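Local coordinates for protein beta-galacturonidase (Eisenbergiella tayi, PDB 6NCW) that acts as a glycoside hydrolase family 2 beta-galacturonidase, probably releasing terminal galacturonate from beta-linked sugars, at residues A[388-393]-A[416-421]; A[294-299]-A[537-542]; A[19-24]-A[110-115]. All coordinates share one frame; numbering follows the deposited sequence.

Contact 1 of 3, residues A[388-393]-A[416-421]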
loop_
_atom_site.group_PDB
_atom_site.type_symbol
_atom_site.label_atom_id
_atom_site.label_comp_id
_atom_site.label_asym_id
_atom_site.label_seq_id
_atom_site.Cartn_x
_atom_site.Cartn_y
_atom_site.Cartn_z
ATOM N N GLU A 388 39.701 -26.708 -2.891
ATOM C CA GLU A 388 40.921 -26.369 -2.161
ATOM C C GLU A 388 40.642 -25.321 -1.091
ATOM O O GLU A 388 41.129 -25.433 0.037
ATOM C CB GLU A 388 42.004 -25.883 -3.137
ATOM C CG GLU A 388 43.258 -25.264 -2.475
ATOM C CD GLU A 388 44.198 -24.622 -3.500
ATOM O OE1 GLU A 388 44.727 -25.342 -4.374
ATOM O OE2 GLU A 388 44.392 -23.387 -3.451
ATOM N N CYS A 389 39.820 -24.319 -1.416
ATOM C CA CYS A 389 39.437 -23.305 -0.435
ATOM C C CYS A 389 38.581 -23.897 0.681
ATOM O O CYS A 389 38.805 -23.606 1.861
ATOM C CB CYS A 389 38.679 -22.167 -1.124
ATOM S SG CYS A 389 39.624 -21.280 -2.380
ATOM N N TYR A 390 37.554 -24.685 0.331
ATOM C CA TYR A 390 36.746 -25.297 1.381
ATOM C C TYR A 390 37.634 -26.086 2.331
ATOM O O TYR A 390 37.490 -25.988 3.549
ATOM C CB TYR A 390 35.653 -26.200 0.787
ATOM C CG TYR A 390 34.405 -25.473 0.328
ATOM C CD1 TYR A 390 33.253 -25.434 1.124
ATOM C CD2 TYR A 390 34.372 -24.823 -0.908
ATOM C CE1 TYR A 390 32.093 -24.771 0.684
ATOM C CE2 TYR A 390 33.229 -24.161 -1.352
ATOM C CZ TYR A 390 32.096 -24.135 -0.558
ATOM O OH TYR A 390 30.986 -23.464 -1.018
ATOM N N SER A 391 38.578 -26.859 1.785
ATOM C CA SER A 391 39.431 -27.684 2.634
ATOM C C SER A 391 40.262 -26.814 3.566
ATOM O O SER A 391 40.328 -27.068 4.770
ATOM C CB SER A 391 40.334 -28.585 1.779
ATOM O OG SER A 391 40.985 -29.567 2.583
ATOM N N GLU A 392 40.877 -25.760 3.024
ATOM C CA GLU A 392 41.711 -24.880 3.836
ATOM C C GLU A 392 40.925 -24.265 4.987
ATOM O O GLU A 392 41.436 -24.155 6.112
ATOM C CB GLU A 392 42.298 -23.762 2.975
ATOM C CG GLU A 392 43.248 -24.201 1.898
ATOM C CD GLU A 392 43.666 -23.028 1.022
ATOM O OE1 GLU A 392 44.635 -23.158 0.233
ATOM O OE2 GLU A 392 43.008 -21.969 1.123
ATOM N N GLN A 393 39.688 -23.835 4.717
ATOM C CA GLN A 393 38.929 -23.109 5.730
ATOM C C GLN A 393 38.341 -24.056 6.765
ATOM O O GLN A 393 38.289 -23.724 7.951
ATOM C CB GLN A 393 37.847 -22.262 5.050
ATOM C CG GLN A 393 38.461 -21.231 4.117
ATOM C CD GLN A 393 37.458 -20.297 3.479
ATOM O OE1 GLN A 393 36.379 -20.027 4.027
ATOM N NE2 GLN A 393 37.812 -19.789 2.304
ATOM N N ASP A 416 28.166 -31.047 -5.877
ATOM C CA ASP A 416 29.094 -30.651 -4.827
ATOM C C ASP A 416 30.155 -31.732 -4.638
ATOM O O ASP A 416 29.820 -32.906 -4.465
ATOM C CB ASP A 416 28.315 -30.431 -3.523
ATOM C CG ASP A 416 29.080 -29.573 -2.503
ATOM O OD1 ASP A 416 28.543 -28.516 -2.104
ATOM O OD2 ASP A 416 30.198 -29.955 -2.077
ATOM N N ILE A 417 31.433 -31.348 -4.659
ATOM C CA ILE A 417 32.518 -32.303 -4.416
ATOM C C ILE A 417 33.168 -32.086 -3.048
ATOM O O ILE A 417 34.278 -32.576 -2.804
ATOM C CB ILE A 417 33.576 -32.272 -5.537
ATOM C CG1 ILE A 417 34.335 -30.945 -5.550
ATOM C CG2 ILE A 417 32.939 -32.507 -6.903
ATOM C CD1 ILE A 417 35.428 -30.865 -6.603
ATOM N N CYS A 418 32.507 -31.354 -2.144
ATOM C CA CYS A 418 33.096 -30.992 -0.858
ATOM C C CYS A 418 32.346 -31.591 0.322
ATOM O O CYS A 418 32.642 -31.246 1.472
ATOM C CB CYS A 418 33.150 -29.470 -0.691
ATOM S SG CYS A 418 34.136 -28.641 -1.954
ATOM N N LEU A 419 31.388 -32.481 0.076
ATOM C CA LEU A 419 30.565 -32.960 1.174
ATOM C C LEU A 419 31.285 -33.975 2.054
ATOM O O LEU A 419 30.766 -34.320 3.121
ATOM C CB LEU A 419 29.266 -33.550 0.630
ATOM C CG LEU A 419 28.362 -32.591 -0.142
ATOM C CD1 LEU A 419 27.114 -33.326 -0.604
ATOM C CD2 LEU A 419 27.998 -31.335 0.696
ATOM N N GLY A 420 32.461 -34.455 1.648
ATOM C CA GLY A 420 33.225 -35.300 2.544
ATOM C C GLY A 420 33.819 -34.559 3.725
ATOM O O GLY A 420 34.128 -35.184 4.747
ATOM N N TYR A 421 33.955 -33.235 3.625
ATOM C CA TYR A 421 34.680 -32.475 4.640
ATOM C C TYR A 421 33.865 -32.123 5.887
ATOM O O TYR A 421 34.395 -32.250 6.995
ATOM C CB TYR A 421 35.248 -31.188 4.043
ATOM C CG TYR A 421 36.318 -31.373 2.989
ATOM C CD1 TYR A 421 36.102 -30.964 1.682
ATOM C CD2 TYR A 421 37.569 -31.903 3.316
ATOM C CE1 TYR A 421 37.076 -31.094 0.715
ATOM C CE2 TYR A 421 38.565 -32.040 2.344
ATOM C CZ TYR A 421 38.304 -31.642 1.046
ATOM O OH TYR A 421 39.265 -31.771 0.073
#
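The backbone N of C418, whose sulfur meets Y390 across the contact, donates to D416 OD2 at 2.7 Å, approaching nearly in line with the CG-OD2 bond, an Asx turn. The other oxygen, D416 OD1, is bonded by the hydroxyls of S381 and S410, so the carboxylate holds the middle of the loop, at the head of the turn. A type I beta turn follows, closed by Y421 N on C418 O at 3.2 Å.

C418 SG reaches the Y390 ring obliquely, 3.9 Å from Y390 CG and 4.3 Å from the ring centroid, a sulfur-aromatic contact. The elements joined belong to the TIM barrel: helix 384-400 and the loop between strands 406-410 and 425-428. The Y390 ring also packs on L376, C379 and S381, and its side chain lies about 7 Å from that of N377, a galacturonate-binding residue.

At the other end S391 lies over one face of the Y421 ring, its CB 4.2 Å from the centroid and 30° off the normal, an off-centre CH-pi contact. With OG anti to the backbone N (chi1 -169°), S391 OG comes to 3.5 Å from Y421 CE2. Y421 OH is hydrogen-bonded to R387, one helical turn before S391.

Contact 2 of 3, residues A[294-299]-A[537-542]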
loop_
_atom_site.group_PDB
_atom_site.type_symbol
_atom_site.label_atom_id
_atom_site.label_comp_id
_atom_site.label_asym_id
_atom_site.label_seq_id
_atom_site.Cartn_x
_atom_site.Cartn_y
_atom_site.Cartn_z
ATOM N N GLN A 294 16.078 -7.375 20.106
ATOM C CA GLN A 294 15.151 -8.117 20.943
ATOM C C GLN A 294 13.768 -8.165 20.308
ATOM O O GLN A 294 13.067 -9.180 20.405
ATOM C CB GLN A 294 15.101 -7.499 22.347
ATOM C CG GLN A 294 14.264 -8.276 23.343
ATOM C CD GLN A 294 14.627 -9.753 23.394
ATOM O OE1 GLN A 294 15.729 -10.147 23.013
ATOM N NE2 GLN A 294 13.696 -10.577 23.865
ATOM N N HIS A 295 13.366 -7.088 19.628
ATOM C CA HIS A 295 12.084 -7.109 18.927
ATOM C C HIS A 295 12.050 -8.222 17.878
ATOM O O HIS A 295 11.092 -9.002 17.823
ATOM C CB HIS A 295 11.805 -5.754 18.285
ATOM C CG HIS A 295 10.393 -5.601 17.835
ATOM N ND1 HIS A 295 10.003 -5.768 16.523
ATOM C CD2 HIS A 295 9.262 -5.353 18.536
ATOM C CE1 HIS A 295 8.698 -5.593 16.428
ATOM N NE2 HIS A 295 8.221 -5.359 17.637
ATOM N N ASP A 296 13.101 -8.326 17.053
ATOM C CA ASP A 296 13.230 -9.462 16.139
ATOM C C ASP A 296 13.170 -10.790 16.894
ATOM O O ASP A 296 12.478 -11.726 16.472
ATOM C CB ASP A 296 14.534 -9.390 15.341
ATOM C CG ASP A 296 14.493 -8.365 14.193
ATOM O OD1 ASP A 296 13.486 -7.629 14.037
ATOM O OD2 ASP A 296 15.510 -8.283 13.457
ATOM N N LEU A 297 13.919 -10.908 17.996
ATOM C CA LEU A 297 13.971 -12.191 18.688
ATOM C C LEU A 297 12.597 -12.585 19.217
ATOM O O LEU A 297 12.226 -13.765 19.167
ATOM C CB LEU A 297 15.013 -12.156 19.807
ATOM C CG LEU A 297 16.429 -12.284 19.244
ATOM C CD1 LEU A 297 17.522 -12.157 20.305
ATOM C CD2 LEU A 297 16.538 -13.602 18.506
ATOM N N MET A 298 11.809 -11.607 19.680
ATOM C CA MET A 298 10.472 -11.913 20.181
ATOM C C MET A 298 9.528 -12.343 19.063
ATOM O O MET A 298 8.676 -13.209 19.281
ATOM C CB MET A 298 9.906 -10.710 20.951
ATOM C CG MET A 298 10.670 -10.432 22.237
ATOM S SD MET A 298 9.927 -9.175 23.303
ATOM C CE MET A 298 9.832 -7.726 22.201
ATOM N N LEU A 299 9.663 -11.773 17.859
ATOM C CA LEU A 299 8.876 -12.274 16.745
ATOM C C LEU A 299 9.299 -13.691 16.392
ATOM O O LEU A 299 8.456 -14.580 16.219
ATOM C CB LEU A 299 9.013 -11.349 15.531
ATOM C CG LEU A 299 8.464 -9.939 15.717
ATOM C CD1 LEU A 299 8.762 -9.040 14.478
ATOM C CD2 LEU A 299 6.967 -9.992 15.991
ATOM N N GLU A 537 10.208 -5.594 5.731
ATOM C CA GLU A 537 11.356 -4.904 6.319
ATOM C C GLU A 537 10.947 -4.102 7.544
ATOM O O GLU A 537 11.780 -3.872 8.414
ATOM C CB GLU A 537 12.071 -4.011 5.289
ATOM C CG GLU A 537 11.248 -2.826 4.724
ATOM C CD GLU A 537 10.390 -3.222 3.522
ATOM O OE1 GLU A 537 10.002 -4.410 3.434
ATOM O OE2 GLU A 537 10.107 -2.349 2.657
ATOM N N TYR A 538 9.672 -3.725 7.665
ATOM C CA TYR A 538 9.201 -3.032 8.848
ATOM C C TYR A 538 8.642 -3.985 9.890
ATOM O O TYR A 538 7.956 -3.536 10.805
ATOM C CB TYR A 538 8.178 -1.962 8.472
ATOM C CG TYR A 538 8.792 -0.897 7.586
ATOM C CD1 TYR A 538 9.664 0.042 8.118
ATOM C CD2 TYR A 538 8.515 -0.844 6.220
ATOM C CE1 TYR A 538 10.251 1.020 7.320
ATOM C CE2 TYR A 538 9.097 0.130 5.399
ATOM C CZ TYR A 538 9.977 1.062 5.977
ATOM O OH TYR A 538 10.588 2.035 5.220
ATOM N N ARG A 539 8.952 -5.280 9.775
ATOM C CA ARG A 539 8.607 -6.322 10.743
ATOM C C ARG A 539 7.099 -6.571 10.818
ATOM O O ARG A 539 6.593 -7.071 11.841
ATOM C CB ARG A 539 9.179 -6.018 12.141
ATOM C CG ARG A 539 10.634 -6.500 12.361
ATOM C CD ARG A 539 11.618 -5.947 11.322
ATOM N NE ARG A 539 12.987 -6.370 11.601
ATOM C CZ ARG A 539 14.045 -6.147 10.812
ATOM N NH1 ARG A 539 13.931 -5.474 9.669
ATOM N NH2 ARG A 539 15.235 -6.597 11.184
ATOM N N ARG A 540 6.370 -6.229 9.754
ATOM C CA ARG A 540 4.931 -6.474 9.671
ATOM C C ARG A 540 4.688 -7.900 9.182
ATOM O O ARG A 540 5.268 -8.306 8.169
ATOM C CB ARG A 540 4.259 -5.478 8.732
ATOM C CG ARG A 540 4.375 -4.017 9.209
ATOM C CD ARG A 540 3.640 -3.053 8.255
ATOM N NE ARG A 540 4.308 -2.921 6.949
ATOM C CZ ARG A 540 4.014 -1.984 6.057
ATOM N NH1 ARG A 540 3.047 -1.103 6.322
ATOM N NH2 ARG A 540 4.662 -1.944 4.896
ATOM N N PRO A 541 3.874 -8.684 9.873
ATOM C CA PRO A 541 3.715 -10.101 9.485
ATOM C C PRO A 541 2.947 -10.243 8.177
ATOM O O PRO A 541 1.869 -9.673 8.011
ATOM C CB PRO A 541 2.954 -10.722 10.667
ATOM C CG PRO A 541 2.420 -9.565 11.471
ATOM C CD PRO A 541 3.289 -8.369 11.187
ATOM N N LYS A 542 3.533 -10.974 7.227
ATOM C CA LYS A 542 2.841 -11.343 6.001
ATOM C C LYS A 542 1.856 -12.475 6.304
ATOM O O LYS A 542 1.841 -13.020 7.409
ATOM C CB LYS A 542 3.845 -11.769 4.929
ATOM C CG LYS A 542 4.801 -10.671 4.488
ATOM C CD LYS A 542 5.769 -11.159 3.425
ATOM C CE LYS A 542 6.961 -10.197 3.315
ATOM N NZ LYS A 542 7.999 -10.711 2.418
#
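The guanidinium of R539 and the carboxylate of D296 meet edge to edge, their planes only 18° apart; D296 and the carbonyl of E537 both lie at the guanidinium edge, in its plane. R539 grips D296 side-on: NE reaches D296 OD1 at 2.8 Å with an almost straight N-H...O angle of 175°, and NH2 reaches D296 OD2, also at 2.8 Å, on that oxygen's syn lone pair. On a further edge R539 NH1 donates to E537 O at 3.0 Å; the oxygen lies in the guanidinium plane, while the nitrogen is tilted from the carbonyl plane of E537. The loop's own backbone thus helps fix the rotation of the group.

The H295 ring is edge-on as well, its ND1 4.3 Å from R539 CG, which lies near the ring plane. L299 CD1 packs at 3.8 Å against the same R539 CG, crossing the arginine chain at about a right angle. A bend at chi2 (56°) turns the guanidinium toward D296.

In the TIM barrel this joins helix 290-302 to the loop leading into helix 544-553. Close by, Y538 meets Y538 of the second subunit, so the joint sits beside a subunit interface.

D296 OD2 is also salt-bridged to R277, and R539 NH2 also bonds to D280 O. A buried carboxylate held by two arginines is probably kept ionised, its charge compensated within the protein.

Contact 3 of 3, residues A[19-24]-A[110-115]; sequences ALWNFH and HQLEVI
This is an apolar side-chain contact between next-nearest strands of one sheet in the N-terminal beta-sandwich, the domain that in family 2 glycosidases has a jelly-roll-like fold. Strands 19-26 and 109-117 flank strand 55-63 in the antiparallel six-stranded sheet. Both run antiparallel to that middle strand, and no hydrogen bond links 19-24 to 110-115. What joins them is the indole of W21, which spans the intervening strand and touches Y58 and R60 on the way.

Alternation along the strands supports this reading. L112 and V114, two residues apart, both direct their CB toward 19-24, whereas E113 between them directs its CB away, on the opposite face, and is bonded through OE2 to S57 OG of the middle strand. W21 likewise points toward 110-115, and with CG anti to the carbonyl carbon (chi1 -61°) the six-membered half of its indole leads. The other end of the indole is fixed by a hydrogen bond from W21 NE1 to L16 O, which satisfies its polar atom. I138 packs on both W21 and V114, while L16 packs on L112, consistent with a buried layer on this face of the sheet. L112 also leans on V81 and V83 of strand 78-83, extending the apolar layer one strand further.

The two aliphatic partners meet neighbouring corners of the indole differently. L112 CD2 approaches obliquely, 3.6 Å from W21 CH2 and 4.1 Å from W21 CZ3. V114 CG2 comes in at the ring edge, near the indole plane, 3.9 Å from W21 CZ3.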
loop_
_atom_site.group_PDB
_atom_site.type_symbol
_atom_site.label_atom_id
_atom_site.label_comp_id
_atom_site.label_asym_id
_atom_site.label_seq_id
_atom_site.Cartn_x
_atom_site.Cartn_y
_atom_site.Cartn_z
ATOM N N ALA A 19 27.108 7.563 20.895
ATOM C CA ALA A 19 27.443 8.979 20.949
ATOM C C ALA A 19 27.390 9.532 19.536
ATOM O O ALA A 19 27.372 8.785 18.558
ATOM C CB ALA A 19 28.837 9.209 21.567
ATOM N N LEU A 20 27.380 10.858 19.437
ATOM C CA LEU A 20 27.528 11.527 18.156
ATOM C C LEU A 20 29.012 11.784 17.893
ATOM O O LEU A 20 29.722 12.289 18.768
ATOM C CB LEU A 20 26.730 12.838 18.139
ATOM C CG LEU A 20 25.239 12.764 18.495
ATOM C CD1 LEU A 20 24.557 14.094 18.252
ATOM C CD2 LEU A 20 24.540 11.662 17.696
ATOM N N TRP A 21 29.479 11.408 16.700
ATOM C CA TRP A 21 30.790 11.783 16.195
ATOM C C TRP A 21 30.614 12.757 15.039
ATOM O O TRP A 21 29.529 12.885 14.470
ATOM C CB TRP A 21 31.592 10.580 15.683
ATOM C CG TRP A 21 31.922 9.478 16.650
ATOM C CD1 TRP A 21 31.216 9.089 17.763
ATOM C CD2 TRP A 21 33.059 8.613 16.571
ATOM N NE1 TRP A 21 31.856 8.022 18.379
ATOM C CE2 TRP A 21 32.989 7.718 17.662
ATOM C CE3 TRP A 21 34.136 8.505 15.671
ATOM C CZ2 TRP A 21 33.941 6.733 17.873
ATOM C CZ3 TRP A 21 35.080 7.523 15.883
ATOM C CH2 TRP A 21 34.973 6.644 16.973
ATOM N N ASN A 22 31.700 13.428 14.673
ATOM C CA ASN A 22 31.667 14.287 13.498
ATOM C C ASN A 22 31.890 13.444 12.259
ATOM O O ASN A 22 32.784 12.596 12.235
ATOM C CB ASN A 22 32.732 15.379 13.586
ATOM C CG ASN A 22 32.339 16.484 14.528
ATOM O OD1 ASN A 22 31.159 16.796 14.680
ATOM N ND2 ASN A 22 33.322 17.084 15.162
ATOM N N PHE A 23 31.083 13.706 11.221
ATOM C CA PHE A 23 31.021 12.896 10.016
ATOM C C PHE A 23 31.045 13.776 8.777
ATOM O O PHE A 23 30.344 14.787 8.707
ATOM C CB PHE A 23 29.742 12.030 10.007
ATOM C CG PHE A 23 29.509 11.272 8.710
ATOM C CD1 PHE A 23 28.645 11.767 7.736
ATOM C CD2 PHE A 23 30.128 10.051 8.487
ATOM C CE1 PHE A 23 28.414 11.057 6.548
ATOM C CE2 PHE A 23 29.908 9.340 7.306
ATOM C CZ PHE A 23 29.045 9.840 6.336
ATOM N N HIS A 24 31.838 13.367 7.789
ATOM C CA HIS A 24 31.767 13.956 6.462
ATOM C C HIS A 24 32.321 12.950 5.455
ATOM O O HIS A 24 33.216 12.166 5.781
ATOM C CB HIS A 24 32.512 15.305 6.396
ATOM C CG HIS A 24 33.976 15.221 6.673
ATOM N ND1 HIS A 24 34.904 14.940 5.692
ATOM C CD2 HIS A 24 34.679 15.408 7.815
ATOM C CE1 HIS A 24 36.113 14.950 6.220
ATOM N NE2 HIS A 24 36.003 15.226 7.507
ATOM N N HIS A 110 43.129 13.444 22.998
ATOM C CA HIS A 110 43.572 12.938 21.708
ATOM C C HIS A 110 42.452 13.027 20.675
ATOM O O HIS A 110 41.266 13.085 21.013
ATOM C CB HIS A 110 44.060 11.496 21.839
ATOM C CG HIS A 110 45.098 11.322 22.901
ATOM N ND1 HIS A 110 46.432 11.593 22.685
ATOM C CD2 HIS A 110 44.995 10.941 24.197
ATOM C CE1 HIS A 110 47.110 11.364 23.796
ATOM N NE2 HIS A 110 46.262 10.973 24.730
ATOM N N GLN A 111 42.846 13.040 19.403
ATOM C CA GLN A 111 41.907 13.040 18.288
ATOM C C GLN A 111 41.846 11.639 17.697
ATOM O O GLN A 111 42.878 11.086 17.301
ATOM C CB GLN A 111 42.311 14.048 17.217
ATOM C CG GLN A 111 41.970 15.489 17.570
ATOM C CD GLN A 111 42.876 16.033 18.662
ATOM O OE1 GLN A 111 44.082 15.737 18.697
ATOM N NE2 GLN A 111 42.299 16.820 19.573
ATOM N N LEU A 112 40.644 11.068 17.653
ATOM C CA LEU A 112 40.383 9.790 17.000
ATOM C C LEU A 112 39.652 10.043 15.690
ATOM O O LEU A 112 38.641 10.759 15.661
ATOM C CB LEU A 112 39.544 8.876 17.890
ATOM C CG LEU A 112 39.180 7.518 17.279
ATOM C CD1 LEU A 112 40.422 6.738 16.863
ATOM C CD2 LEU A 112 38.352 6.713 18.271
ATOM N N GLU A 113 40.160 9.468 14.610
ATOM C CA GLU A 113 39.504 9.577 13.316
ATOM C C GLU A 113 39.490 8.206 12.669
ATOM O O GLU A 113 40.522 7.532 12.626
ATOM C CB GLU A 113 40.190 10.585 12.394
ATOM C CG GLU A 113 39.567 10.648 10.995
ATOM C CD GLU A 113 40.195 11.712 10.109
ATOM O OE1 GLU A 113 41.402 12.008 10.295
ATOM O OE2 GLU A 113 39.477 12.256 9.226
ATOM N N VAL A 114 38.320 7.795 12.189
ATOM C CA VAL A 114 38.151 6.534 11.484
ATOM C C VAL A 114 37.712 6.852 10.063
ATOM O O VAL A 114 36.719 7.561 9.857
ATOM C CB VAL A 114 37.130 5.626 12.183
ATOM C CG1 VAL A 114 37.029 4.289 11.464
ATOM C CG2 VAL A 114 37.515 5.438 13.627
ATOM N N ILE A 115 38.468 6.359 9.088
ATOM C CA ILE A 115 38.071 6.434 7.687
ATOM C C ILE A 115 37.361 5.120 7.376
ATOM O O ILE A 115 37.972 4.048 7.437
ATOM C CB ILE A 115 39.270 6.651 6.754
ATOM C CG1 ILE A 115 40.204 7.755 7.277
ATOM C CG2 ILE A 115 38.791 6.968 5.340
ATOM C CD1 ILE A 115 39.588 9.117 7.237
#

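Overall arrangement
Contact 3 closes first along the chain, internal to the separate N-terminal beta-sandwich. Contacts 1 and 2 follow in the TIM barrel, contact 1 nested inside the longer loop that contact 2 closes. The centres of contacts 1 and 2 lie about 36 Å apart, those of 1 and 3 about 42 Å, and those of 2 and 3 about 32 Å. Contact 1 lies across the chain's centre from both others. Contact 2 joins the beginning and end of the barrel domain, whereas contact 1 is local to one part of its helical shell, from helix 384-400 past strand 406-410 to the next loop. Contacts 2 and 3 both border the second subunit; no other subunit touches contact 1.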